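Local coordinates for membrane lipoprotein family protein (Aeropyrum pernix, PDB 4PEV) that binds adenosine between the two lobes of its fold and probably serves as the solute-binding component of an ABC transporter, at residues L56-V61 and E100-A105; E82-D87 and D311-R316; Q91-L96 and F120-P125; L114-G119 and V303-A308. All blocks are in the same frame, centred on the assembly; numbering follows the deposited sequence.

Contact 1: residues L56-V61 and E100-A105. With ADN (adenosine), chain F.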
loop_
_atom_site.group_PDB
_atom_site.type_symbol
_atom_site.label_atom_id
_atom_site.label_comp_id
_atom_site.label_asym_id
_atom_site.label_seq_id
_atom_site.Cartn_x
_atom_site.Cartn_y
_atom_site.Cartn_z
ATOM N N LEU C 56 -10.567 -11.222 16.742
ATOM C CA LEU C 56 -11.210 -11.434 15.461
ATOM C C LEU C 56 -10.592 -10.458 14.488
ATOM O O LEU C 56 -10.551 -9.253 14.750
ATOM C CB LEU C 56 -12.714 -11.179 15.550
ATOM C CG LEU C 56 -13.504 -11.415 14.257
ATOM C CD1 LEU C 56 -13.477 -12.878 13.817
ATOM C CD2 LEU C 56 -14.929 -10.944 14.442
ATOM N N VAL C 57 -10.093 -10.989 13.378
ATOM C CA VAL C 57 -9.587 -10.172 12.292
ATOM C C VAL C 57 -10.584 -10.276 11.174
ATOM O O VAL C 57 -10.885 -11.371 10.677
ATOM C CB VAL C 57 -8.225 -10.632 11.785
ATOM C CG1 VAL C 57 -7.784 -9.747 10.612
ATOM C CG2 VAL C 57 -7.200 -10.589 12.913
ATOM N N LEU C 58 -11.084 -9.120 10.779
ATOM C CA LEU C 58 -12.275 -9.031 9.988
ATOM C C LEU C 58 -11.876 -8.264 8.738
ATOM O O LEU C 58 -11.648 -7.058 8.780
ATOM C CB LEU C 58 -13.348 -8.330 10.827
ATOM C CG LEU C 58 -14.854 -8.483 10.587
ATOM C CD1 LEU C 58 -15.262 -9.809 9.963
ATOM C CD2 LEU C 58 -15.602 -8.256 11.888
ATOM N N PHE C 59 -11.728 -8.993 7.639
ATOM C CA PHE C 59 -11.311 -8.407 6.392
ATOM C C PHE C 59 -12.445 -7.676 5.706
ATOM O O PHE C 59 -13.631 -7.845 5.998
ATOM C CB PHE C 59 -10.715 -9.462 5.448
ATOM C CG PHE C 59 -9.446 -10.093 5.968
ATOM C CD1 PHE C 59 -8.287 -9.328 6.138
ATOM C CD2 PHE C 59 -9.411 -11.446 6.303
ATOM C CE1 PHE C 59 -7.114 -9.909 6.633
ATOM C CE2 PHE C 59 -8.247 -12.033 6.784
ATOM C CZ PHE C 59 -7.097 -11.265 6.952
ATOM N N ASP C 60 -12.033 -6.845 4.769
ATOM C CA ASP C 60 -12.912 -5.958 4.058
ATOM C C ASP C 60 -13.513 -6.745 2.922
ATOM O O ASP C 60 -14.657 -7.153 2.967
ATOM C CB ASP C 60 -12.077 -4.788 3.498
ATOM C CG ASP C 60 -12.755 -3.503 3.630
ATOM O OD1 ASP C 60 -13.882 -3.520 4.154
ATOM O OD2 ASP C 60 -12.167 -2.481 3.240
ATOM N N VAL C 61 -12.689 -6.994 1.919
ATOM C CA VAL C 61 -13.149 -7.446 0.631
ATOM C C VAL C 61 -12.574 -8.831 0.393
ATOM O O VAL C 61 -13.314 -9.810 0.275
ATOM C CB VAL C 61 -12.663 -6.478 -0.471
ATOM C CG1 VAL C 61 -13.021 -7.001 -1.853
ATOM C CG2 VAL C 61 -13.231 -5.083 -0.240
ATOM N N GLU C 100 -22.259 -4.734 8.222
ATOM C CA GLU C 100 -22.742 -4.176 9.493
ATOM C C GLU C 100 -23.341 -5.240 10.410
ATOM O O GLU C 100 -23.084 -5.244 11.619
ATOM C CB GLU C 100 -23.773 -3.066 9.267
ATOM C CG GLU C 100 -24.034 -2.219 10.515
ATOM C CD GLU C 100 -25.296 -1.371 10.425
ATOM O OE1 GLU C 100 -25.775 -0.903 11.491
ATOM O OE2 GLU C 100 -25.807 -1.166 9.297
ATOM N N SER C 101 -24.147 -6.121 9.828
ATOM C CA SER C 101 -24.781 -7.198 10.569
ATOM C C SER C 101 -23.778 -8.158 11.186
ATOM O O SER C 101 -23.946 -8.637 12.307
ATOM C CB SER C 101 -25.684 -7.988 9.653
ATOM O OG SER C 101 -26.298 -8.998 10.419
ATOM N N VAL C 102 -22.741 -8.439 10.417
ATOM C CA VAL C 102 -21.651 -9.321 10.814
ATOM C C VAL C 102 -20.802 -8.698 11.933
ATOM O O VAL C 102 -20.353 -9.385 12.882
ATOM C CB VAL C 102 -20.812 -9.654 9.546
ATOM C CG1 VAL C 102 -19.349 -9.905 9.849
ATOM C CG2 VAL C 102 -21.432 -10.834 8.834
ATOM N N LEU C 103 -20.567 -7.395 11.812
ATOM C CA LEU C 103 -19.811 -6.666 12.821
ATOM C C LEU C 103 -20.612 -6.559 14.115
ATOM O O LEU C 103 -20.064 -6.656 15.208
ATOM C CB LEU C 103 -19.450 -5.284 12.290
ATOM C CG LEU C 103 -18.664 -4.361 13.218
ATOM C CD1 LEU C 103 -17.454 -5.068 13.799
ATOM C CD2 LEU C 103 -18.257 -3.123 12.456
ATOM N N ASP C 104 -21.920 -6.385 13.968
ATOM C CA ASP C 104 -22.846 -6.280 15.100
ATOM C C ASP C 104 -22.945 -7.600 15.875
ATOM O O ASP C 104 -22.903 -7.609 17.098
ATOM C CB ASP C 104 -24.229 -5.811 14.589
ATOM C CG ASP C 104 -25.157 -5.369 15.709
ATOM O OD1 ASP C 104 -25.906 -6.227 16.230
ATOM O OD2 ASP C 104 -25.151 -4.165 16.064
ATOM N N ALA C 105 -23.036 -8.708 15.142
ATOM C CA ALA C 105 -23.148 -10.041 15.738
ATOM C C ALA C 105 -21.884 -10.493 16.452
ATOM O O ALA C 105 -21.967 -11.188 17.454
ATOM C CB ALA C 105 -23.528 -11.064 14.671
HETATM O "O5'" ADN F . -2.870 -2.353 -2.395
HETATM C "C5'" ADN F . -2.839 -0.914 -2.335
HETATM C "C4'" ADN F . -3.707 -0.281 -1.242
HETATM O "O4'" ADN F . -5.101 -0.510 -1.464
HETATM C "C3'" ADN F . -3.477 -0.753 0.190
HETATM O "O3'" ADN F . -2.333 -0.134 0.789
HETATM C "C2'" ADN F . -4.795 -0.386 0.863
HETATM O "O2'" ADN F . -4.858 0.987 1.274
HETATM C "C1'" ADN F . -5.803 -0.628 -0.230
HETATM N N9 ADN F . -6.365 -1.989 -0.146
HETATM C C8 ADN F . -5.803 -3.141 -0.585
HETATM N N7 ADN F . -6.617 -4.206 -0.355
HETATM C C5 ADN F . -7.727 -3.716 0.238
HETATM C C6 ADN F . -8.997 -4.262 0.762
HETATM N N6 ADN F . -9.237 -5.585 0.693
HETATM N N1 ADN F . -9.890 -3.405 1.317
HETATM C C2 ADN F . -9.659 -2.077 1.405
HETATM N N3 ADN F . -8.532 -1.513 0.953
HETATM C C4 ADN F . -7.551 -2.260 0.377
#
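L58, on strand 54-59, reaches two neighbours on helix 99-108, V102 and L103, and the contact between the two segments is entirely apolar. Its CG stands anti to the backbone N (chi1 -157°), which carries the two methyls out from the strand to separate targets: CD1 lies 4.1 Å from V102 CG1, and CD2 lies 4.2 Å from L103 CD1. Both pairs meet obliquely. A branched leucine can serve two helix residues at once, V102 and L103 each giving one methyl. The helix belongs to the crossover from strand 87-91 to strand 114-118 and passes over the strand lying between them, as in a Rossmann-like alpha/beta lobe.

Polar interactions are kept to the margins. On the helix, E100 and D104 both form salt bridges with R132. Beyond the end of the strand, D60 OD2 accepts a hydrogen bond from L121 N and lies 3.1 Å from N1 of the bound adenosine, while V61 CB approaches the adenine amino nitrogen N6 at 3.7 Å. The strand's side chains thus meet the helix by apolar packing alone, its backbone polar groups being paired within the sheet, and the loop that follows places the D60 carboxylate beside the base.

Contact 2: residues E82-D87 and D311-R316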
loop_
_atom_site.group_PDB
_atom_site.type_symbol
_atom_site.label_atom_id
_atom_site.label_comp_id
_atom_site.label_asym_id
_atom_site.label_seq_id
_atom_site.Cartn_x
_atom_site.Cartn_y
_atom_site.Cartn_z
ATOM N N GLU C 82 1.600 -16.367 17.987
ATOM C CA GLU C 82 2.746 -17.145 18.430
ATOM C C GLU C 82 3.494 -16.473 19.580
ATOM O O GLU C 82 3.752 -17.122 20.578
ATOM C CB GLU C 82 3.675 -17.455 17.249
ATOM C CG GLU C 82 4.994 -18.163 17.590
ATOM C CD GLU C 82 4.862 -19.487 18.368
ATOM O OE1 GLU C 82 5.762 -19.765 19.193
ATOM O OE2 GLU C 82 3.898 -20.269 18.172
ATOM N N GLU C 83 3.832 -15.190 19.458
ATOM C CA GLU C 83 4.629 -14.514 20.493
ATOM C C GLU C 83 3.835 -14.248 21.773
ATOM O O GLU C 83 4.314 -14.516 22.860
ATOM C CB GLU C 83 5.204 -13.190 19.987
ATOM C CG GLU C 83 6.419 -13.303 19.073
ATOM C CD GLU C 83 6.885 -11.944 18.522
ATOM O OE1 GLU C 83 7.481 -11.905 17.414
ATOM O OE2 GLU C 83 6.654 -10.905 19.186
ATOM N N LEU C 84 2.625 -13.712 21.652
ATOM C CA LEU C 84 1.821 -13.330 22.835
ATOM C C LEU C 84 0.813 -14.384 23.285
ATOM O O LEU C 84 0.218 -14.227 24.331
ATOM C CB LEU C 84 1.070 -12.018 22.583
ATOM C CG LEU C 84 1.865 -10.902 21.910
ATOM C CD1 LEU C 84 1.043 -9.627 21.848
ATOM C CD2 LEU C 84 3.186 -10.664 22.625
ATOM N N GLY C 85 0.594 -15.426 22.488
ATOM C CA GLY C 85 -0.241 -16.556 22.897
ATOM C C GLY C 85 -1.739 -16.420 22.673
ATOM O O GLY C 85 -2.512 -17.230 23.191
ATOM N N VAL C 86 -2.157 -15.445 21.871
ATOM C CA VAL C 86 -3.587 -15.167 21.678
ATOM C C VAL C 86 -4.222 -16.091 20.623
ATOM O O VAL C 86 -3.511 -16.676 19.796
ATOM C CB VAL C 86 -3.850 -13.671 21.324
ATOM C CG1 VAL C 86 -2.818 -12.761 21.966
ATOM C CG2 VAL C 86 -3.857 -13.419 19.836
ATOM N N ASP C 87 -5.555 -16.224 20.667
ATOM C CA ASP C 87 -6.324 -16.947 19.636
ATOM C C ASP C 87 -6.795 -15.956 18.604
ATOM O O ASP C 87 -7.447 -14.976 18.944
ATOM C CB ASP C 87 -7.564 -17.645 20.200
ATOM C CG ASP C 87 -7.258 -18.496 21.419
ATOM O OD1 ASP C 87 -6.100 -18.980 21.564
ATOM O OD2 ASP C 87 -8.188 -18.678 22.245
ATOM N N ASP C 311 -1.185 -4.114 22.886
ATOM C CA ASP C 311 -1.849 -3.156 23.774
ATOM C C ASP C 311 -2.953 -3.851 24.582
ATOM O O ASP C 311 -2.980 -3.742 25.801
ATOM C CB ASP C 311 -2.425 -1.960 22.990
ATOM C CG ASP C 311 -1.360 -0.898 22.623
ATOM O OD1 ASP C 311 -0.142 -1.151 22.752
ATOM O OD2 ASP C 311 -1.749 0.213 22.199
ATOM N N VAL C 312 -3.837 -4.594 23.925
ATOM C CA VAL C 312 -4.912 -5.275 24.657
ATOM C C VAL C 312 -4.360 -6.318 25.615
ATOM O O VAL C 312 -4.818 -6.410 26.746
ATOM C CB VAL C 312 -5.939 -5.944 23.729
ATOM C CG1 VAL C 312 -6.917 -6.802 24.527
ATOM C CG2 VAL C 312 -6.689 -4.883 22.938
ATOM N N VAL C 313 -3.372 -7.086 25.167
ATOM C CA VAL C 313 -2.800 -8.157 25.986
ATOM C C VAL C 313 -2.206 -7.620 27.293
ATOM O O VAL C 313 -2.232 -8.300 28.324
ATOM C CB VAL C 313 -1.762 -8.985 25.178
ATOM C CG1 VAL C 313 -0.853 -9.809 26.089
ATOM C CG2 VAL C 313 -2.474 -9.905 24.196
ATOM N N GLU C 314 -1.695 -6.392 27.242
ATOM C CA GLU C 314 -1.067 -5.747 28.395
ATOM C C GLU C 314 -1.957 -4.659 29.028
ATOM O O GLU C 314 -1.459 -3.764 29.691
ATOM C CB GLU C 314 0.279 -5.186 27.951
ATOM C CG GLU C 314 1.079 -6.227 27.193
ATOM C CD GLU C 314 2.549 -5.892 27.062
ATOM O OE1 GLU C 314 3.380 -6.771 27.380
ATOM O OE2 GLU C 314 2.881 -4.764 26.628
ATOM N N GLY C 315 -3.271 -4.749 28.814
ATOM C CA GLY C 315 -4.245 -3.777 29.329
ATOM C C GLY C 315 -3.939 -2.296 29.135
ATOM O O GLY C 315 -4.405 -1.475 29.916
ATOM N N ARG C 316 -3.156 -1.946 28.114
ATOM C CA ARG C 316 -2.877 -0.534 27.797
ATOM C C ARG C 316 -3.493 -0.114 26.453
ATOM O O ARG C 316 -2.909 0.679 25.704
ATOM C CB ARG C 316 -1.368 -0.200 27.863
ATOM C CG ARG C 316 -0.397 -1.299 27.459
ATOM C CD ARG C 316 1.056 -0.815 27.499
ATOM N NE ARG C 316 1.558 -0.496 26.158
ATOM C CZ ARG C 316 2.004 -1.388 25.263
ATOM N NH1 ARG C 316 2.031 -2.693 25.530
ATOM N NH2 ARG C 316 2.424 -0.971 24.074
#
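V86 and V313 meet through one methyl each, put in place by their first torsions: V86 CG1 lies only roughly opposite its own carbonyl carbon, its chi1 of -31° being skewed from a staggered value, whereas V313 CG2 is near staggered, beside the backbone N. The two methyls come within 3.6 Å (V86 CG1 to V313 CG2), the side chains lying obliquely to each other. The setting is a meeting of two helix ends on one side of a parallel alpha/beta sheet, and helix 301-313 finishes there in a Schellman motif with G315, whose phi is positive, as the C-prime residue.

L84, near the end of helix 69-84, adds a second, looser touch, its CD1 lying 4.2 Å from V313 CG2. One valine methyl is therefore approached by both a leucine and a valine, suitable partners for a partly buried seam that no hydrogen bond crosses. Neighbouring turns of helix 301-313 extend it, with L84 resting also on Y306 and K310 and V86 on I309. G85 has positive phi, which suits glycine and turns the chain from the helix toward strand 87-91.

The Schellman bonds run from R316 N to D311 O (2.9 Å) and from G315 N to V312 O (3.1 Å). From this turn the R316 side chain folds back between two acids, forming salt bridges with E314 and D311. R316 NH2 lies 2.9 Å from D311 OD1, yet that oxygen sits well out of the guanidinium plane, with no N-H directed at it.

Contact 3: residues Q91-L96 and F120-P125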
loop_
_atom_site.group_PDB
_atom_site.type_symbol
_atom_site.label_atom_id
_atom_site.label_comp_id
_atom_site.label_asym_id
_atom_site.label_seq_id
_atom_site.Cartn_x
_atom_site.Cartn_y
_atom_site.Cartn_z
ATOM N N GLN C 91 -11.964 -13.738 9.285
ATOM C CA GLN C 91 -13.304 -13.788 8.729
ATOM C C GLN C 91 -13.451 -12.806 7.572
ATOM O O GLN C 91 -12.977 -11.665 7.643
ATOM C CB GLN C 91 -14.319 -13.479 9.819
ATOM C CG GLN C 91 -15.756 -13.605 9.359
ATOM C CD GLN C 91 -16.736 -13.436 10.489
ATOM O OE1 GLN C 91 -16.457 -13.791 11.633
ATOM N NE2 GLN C 91 -17.900 -12.896 10.172
ATOM N N THR C 92 -14.103 -13.265 6.505
ATOM C CA THR C 92 -14.236 -12.485 5.270
ATOM C C THR C 92 -15.704 -12.442 4.840
ATOM O O THR C 92 -16.251 -13.457 4.399
ATOM C CB THR C 92 -13.368 -13.077 4.134
ATOM O OG1 THR C 92 -12.072 -13.436 4.645
ATOM C CG2 THR C 92 -13.203 -12.066 3.005
ATOM N N PRO C 93 -16.346 -11.272 4.971
ATOM C CA PRO C 93 -17.726 -11.134 4.543
ATOM C C PRO C 93 -17.853 -11.397 3.064
ATOM O O PRO C 93 -16.948 -11.052 2.294
ATOM C CB PRO C 93 -18.058 -9.660 4.826
ATOM C CG PRO C 93 -16.986 -9.157 5.698
ATOM C CD PRO C 93 -15.776 -9.987 5.394
ATOM N N GLN C 94 -18.970 -11.989 2.667
ATOM C CA GLN C 94 -19.185 -12.365 1.272
ATOM C C GLN C 94 -19.816 -11.254 0.460
ATOM O O GLN C 94 -19.808 -11.333 -0.758
ATOM C CB GLN C 94 -20.045 -13.625 1.193
ATOM C CG GLN C 94 -19.316 -14.869 1.690
ATOM C CD GLN C 94 -17.954 -15.060 1.026
ATOM O OE1 GLN C 94 -17.872 -15.427 -0.150
ATOM N NE2 GLN C 94 -16.876 -14.808 1.784
ATOM N N SER C 95 -20.357 -10.237 1.135
ATOM C CA SER C 95 -20.932 -9.064 0.469
ATOM C C SER C 95 -20.611 -7.795 1.249
ATOM O O SER C 95 -20.185 -7.878 2.392
ATOM C CB SER C 95 -22.469 -9.221 0.285
ATOM O OG SER C 95 -23.221 -8.958 1.462
ATOM N N LEU C 96 -20.804 -6.635 0.616
ATOM C CA LEU C 96 -20.745 -5.330 1.295
ATOM C C LEU C 96 -22.010 -5.094 2.119
ATOM O O LEU C 96 -21.949 -4.584 3.230
ATOM C CB LEU C 96 -20.613 -4.177 0.286
ATOM C CG LEU C 96 -19.501 -4.202 -0.775
ATOM C CD1 LEU C 96 -19.896 -3.363 -1.988
ATOM C CD2 LEU C 96 -18.155 -3.745 -0.223
ATOM N N PHE C 120 -10.580 0.453 4.977
ATOM C CA PHE C 120 -11.413 1.632 5.021
ATOM C C PHE C 120 -12.913 1.353 4.999
ATOM O O PHE C 120 -13.659 2.055 5.674
ATOM C CB PHE C 120 -11.057 2.555 3.845
ATOM C CG PHE C 120 -12.011 3.689 3.672
ATOM C CD1 PHE C 120 -11.944 4.800 4.517
ATOM C CD2 PHE C 120 -13.010 3.627 2.710
ATOM C CE1 PHE C 120 -12.847 5.836 4.384
ATOM C CE2 PHE C 120 -13.917 4.657 2.574
ATOM C CZ PHE C 120 -13.832 5.764 3.410
ATOM N N LEU C 121 -13.373 0.364 4.227
ATOM C CA LEU C 121 -14.818 0.155 4.063
ATOM C C LEU C 121 -15.565 -0.185 5.356
ATOM O O LEU C 121 -16.802 -0.115 5.399
ATOM C CB LEU C 121 -15.118 -0.923 3.028
ATOM C CG LEU C 121 -14.591 -0.770 1.595
ATOM C CD1 LEU C 121 -15.124 -1.915 0.740
ATOM C CD2 LEU C 121 -14.982 0.573 0.988
ATOM N N TRP C 122 -14.817 -0.550 6.396
ATOM C CA TRP C 122 -15.364 -0.784 7.736
ATOM C C TRP C 122 -15.716 0.489 8.518
ATOM O O TRP C 122 -16.339 0.418 9.569
ATOM C CB TRP C 122 -14.349 -1.583 8.565
ATOM C CG TRP C 122 -14.310 -3.028 8.231
ATOM C CD1 TRP C 122 -13.262 -3.721 7.715
ATOM C CD2 TRP C 122 -15.379 -3.967 8.390
ATOM N NE1 TRP C 122 -13.613 -5.035 7.536
ATOM C CE2 TRP C 122 -14.904 -5.215 7.950
ATOM C CE3 TRP C 122 -16.692 -3.872 8.877
ATOM C CZ2 TRP C 122 -15.688 -6.358 7.971
ATOM C CZ3 TRP C 122 -17.473 -5.013 8.911
ATOM C CH2 TRP C 122 -16.972 -6.239 8.456
ATOM N N GLN C 123 -15.310 1.644 8.012
ATOM C CA GLN C 123 -15.466 2.896 8.735
ATOM C C GLN C 123 -16.920 3.291 8.908
ATOM O O GLN C 123 -17.319 3.710 9.975
ATOM C CB GLN C 123 -14.748 4.009 8.003
ATOM C CG GLN C 123 -14.475 5.204 8.866
ATOM C CD GLN C 123 -14.098 6.398 8.035
ATOM O OE1 GLN C 123 -12.953 6.546 7.603
ATOM N NE2 GLN C 123 -15.069 7.251 7.788
ATOM N N GLU C 124 -17.699 3.173 7.846
ATOM C CA GLU C 124 -19.128 3.453 7.897
ATOM C C GLU C 124 -19.845 2.533 8.887
ATOM O O GLU C 124 -20.460 3.028 9.825
ATOM C CB GLU C 124 -19.737 3.318 6.501
ATOM C CG GLU C 124 -20.071 4.623 5.802
ATOM C CD GLU C 124 -21.556 4.733 5.515
ATOM O OE1 GLU C 124 -21.910 5.089 4.363
ATOM O OE2 GLU C 124 -22.365 4.428 6.430
ATOM N N PRO C 125 -19.757 1.193 8.704
ATOM C CA PRO C 125 -20.444 0.313 9.634
ATOM C C PRO C 125 -20.002 0.446 11.085
ATOM O O PRO C 125 -20.817 0.262 11.981
ATOM C CB PRO C 125 -20.094 -1.083 9.112
ATOM C CG PRO C 125 -19.843 -0.889 7.673
ATOM C CD PRO C 125 -19.122 0.414 7.626
#
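The pyrrolidine ring of P93 meets the six-membered part of the W122 indole obliquely. P93 CG is the touching atom, 3.8 Å from W122 CZ2 and 4.0 Å from CH2, so the proline tip spans two adjacent carbons at the far end of the indole. With chi1 at -77°, W122 CG stands opposite the carbonyl carbon; this swings the indole to the backbone N side, from which the long ring brings CZ2 and CH2 to the 91-96 loop. L96 and L121 also lie obliquely, but touch through single methyls, L96 CD2 to L121 CD1 at 3.7 Å; L96 is the more exposed partner.

The 91-96 loop and the 3-10 turn that begins segment 120-125 both follow the carboxyl ends of strands, 87-91 and 114-118, in the parallel alpha/beta lobe, the edge at which such folds commonly bind ligands. Here the turn carrying L121 borders the adenosine pocket, the L121 side chain coming within about 5 Å of the nucleoside. W122 in turn rests on L58 and L103. Within the 91-96 loop, Q94 NE2 donates to T92 O at 3.0 Å; the oxygen lies near the amide plane of Q94, while the nitrogen approaches from above the carbonyl plane of T92.

Contact 4: residues L114-G119 and V303-A308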
loop_
_atom_site.group_PDB
_atom_site.type_symbol
_atom_site.label_atom_id
_atom_site.label_comp_id
_atom_site.label_asym_id
_atom_site.label_seq_id
_atom_site.Cartn_x
_atom_site.Cartn_y
_atom_site.Cartn_z
ATOM N N LEU C 114 -10.753 -8.165 21.350
ATOM C CA LEU C 114 -10.508 -7.133 20.335
ATOM C C LEU C 114 -11.093 -7.598 18.995
ATOM O O LEU C 114 -10.995 -8.785 18.625
ATOM C CB LEU C 114 -8.999 -6.878 20.182
ATOM C CG LEU C 114 -8.512 -5.777 19.231
ATOM C CD1 LEU C 114 -8.925 -4.389 19.690
ATOM C CD2 LEU C 114 -7.002 -5.850 19.084
ATOM N N ILE C 115 -11.714 -6.663 18.287
ATOM C CA ILE C 115 -12.122 -6.903 16.922
ATOM C C ILE C 115 -11.257 -5.995 16.060
ATOM O O ILE C 115 -11.255 -4.776 16.245
ATOM C CB ILE C 115 -13.625 -6.650 16.714
ATOM C CG1 ILE C 115 -14.440 -7.652 17.546
ATOM C CG2 ILE C 115 -14.002 -6.783 15.237
ATOM C CD1 ILE C 115 -15.936 -7.430 17.483
ATOM N N VAL C 116 -10.505 -6.605 15.145
ATOM C CA VAL C 116 -9.609 -5.882 14.261
ATOM C C VAL C 116 -10.253 -5.755 12.894
ATOM O O VAL C 116 -10.624 -6.752 12.282
ATOM C CB VAL C 116 -8.257 -6.593 14.122
ATOM C CG1 VAL C 116 -7.371 -5.860 13.126
ATOM C CG2 VAL C 116 -7.571 -6.677 15.472
ATOM N N LEU C 117 -10.367 -4.525 12.412
ATOM C CA LEU C 117 -11.104 -4.256 11.188
ATOM C C LEU C 117 -10.160 -3.758 10.104
ATOM O O LEU C 117 -9.636 -2.643 10.175
ATOM C CB LEU C 117 -12.220 -3.245 11.473
ATOM C CG LEU C 117 -13.239 -3.718 12.521
ATOM C CD1 LEU C 117 -14.146 -2.577 12.923
ATOM C CD2 LEU C 117 -14.056 -4.897 12.013
ATOM N N VAL C 118 -9.961 -4.600 9.094
ATOM C CA VAL C 118 -8.910 -4.386 8.095
ATOM C C VAL C 118 -9.471 -3.769 6.816
ATOM O O VAL C 118 -9.870 -4.480 5.887
ATOM C CB VAL C 118 -8.163 -5.711 7.764
ATOM C CG1 VAL C 118 -7.109 -5.511 6.681
ATOM C CG2 VAL C 118 -7.503 -6.275 9.007
ATOM N N GLY C 119 -9.471 -2.443 6.771
ATOM C CA GLY C 119 -9.799 -1.731 5.557
ATOM C C GLY C 119 -10.741 -0.574 5.798
ATOM O O GLY C 119 -11.587 -0.610 6.694
ATOM N N VAL C 303 2.404 -4.285 11.739
ATOM C CA VAL C 303 2.778 -3.645 12.989
ATOM C C VAL C 303 1.549 -3.012 13.620
ATOM O O VAL C 303 1.368 -3.104 14.823
ATOM C CB VAL C 303 3.915 -2.617 12.793
ATOM C CG1 VAL C 303 4.193 -1.852 14.071
ATOM C CG2 VAL C 303 5.175 -3.329 12.325
ATOM N N ALA C 304 0.693 -2.385 12.826
ATOM C CA ALA C 304 -0.584 -1.876 13.354
ATOM C C ALA C 304 -1.307 -2.982 14.108
ATOM O O ALA C 304 -1.518 -2.868 15.317
ATOM C CB ALA C 304 -1.474 -1.346 12.235
ATOM N N VAL C 305 -1.639 -4.057 13.390
ATOM C CA VAL C 305 -2.403 -5.178 13.943
ATOM C C VAL C 305 -1.723 -5.743 15.173
ATOM O O VAL C 305 -2.383 -6.000 16.180
ATOM C CB VAL C 305 -2.567 -6.329 12.924
ATOM C CG1 VAL C 305 -3.115 -7.591 13.583
ATOM C CG2 VAL C 305 -3.475 -5.916 11.782
ATOM N N TYR C 306 -0.411 -5.944 15.081
ATOM C CA TYR C 306 0.367 -6.502 16.191
ATOM C C TYR C 306 0.405 -5.565 17.422
ATOM O O TYR C 306 0.296 -6.021 18.560
ATOM C CB TYR C 306 1.803 -6.831 15.737
ATOM C CG TYR C 306 2.634 -7.400 16.857
ATOM C CD1 TYR C 306 2.579 -8.744 17.148
ATOM C CD2 TYR C 306 3.424 -6.585 17.660
ATOM C CE1 TYR C 306 3.307 -9.278 18.191
ATOM C CE2 TYR C 306 4.145 -7.108 18.707
ATOM C CZ TYR C 306 4.082 -8.458 18.962
ATOM O OH TYR C 306 4.788 -9.028 19.992
ATOM N N THR C 307 0.570 -4.266 17.188
ATOM C CA THR C 307 0.556 -3.278 18.252
ATOM C C THR C 307 -0.815 -3.224 18.917
ATOM O O THR C 307 -0.922 -3.274 20.129
ATOM C CB THR C 307 0.956 -1.891 17.697
ATOM O OG1 THR C 307 2.343 -1.930 17.323
ATOM C CG2 THR C 307 0.739 -0.788 18.721
ATOM N N ALA C 308 -1.871 -3.141 18.126
ATOM C CA ALA C 308 -3.234 -3.118 18.690
ATOM C C ALA C 308 -3.575 -4.356 19.538
ATOM O O ALA C 308 -4.320 -4.261 20.514
ATOM C CB ALA C 308 -4.259 -2.950 17.579
#
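This is a buried, apolar helix-on-sheet contact in which L114 and V116 of strand 114-118 receive A308 and V305 of helix 301-313. The helix starts just after strand 293-299 of the other sheet and leads into strand 320-324 of this one, so it lies on a connection between the lobes, as in type I periplasmic binding proteins.

V116 CG1 and V305 CG2 are 4.1 Å apart, and the two side chains cross at about a right angle. Beta-branched valine suits the strand, and in V305 it presents a compact surface to the sheet. At L114, CG is anti to the backbone N (chi1 -176°), an arrangement that extends CD2 toward the helix, where it lies 4.3 Å from A308 CB. The small alanine is consistent with a leucine lying beside the helix. I115 and L117, alternating with these residues, pack on helix 99-108 across the sheet.

Toward the start of the same helix segment, V303 O accepts from both T307 N (2.8 Å) and T307 OG1 (2.9 Å), which reach it from opposite faces of its plane. Threonine thereby satisfies its hydroxyl within the helix, while Y306 makes a cation-pi contact with R79. Across the interface itself no hydrogen bond forms, and cohesion therefore depends on the fit of hydrocarbon surfaces, with polar groups served inside their own segment or by other neighbours.

Overall arrangement
All four contacts belong to the lobe built on the parallel sheet that includes strands 54-59 and 114-118, which are hydrogen-bonded neighbours. Contacts 1 and 4 are its core, applying helices 99-108 and 301-313 to opposite faces of that sheet. Contact 2 shares helix 301-313 with contact 4 but lies farther out, about 26 Å from the chain centre, where charged residues surround a small apolar seam. Contact 3 joins a loop to a 3-10 turn and is partly buried; it lies next to contact 1, about 6 Å between centres, on the adenosine side. Each interface is apolar; what changes is the surroundings, from hydrocarbon interior to ion pairs or ligand.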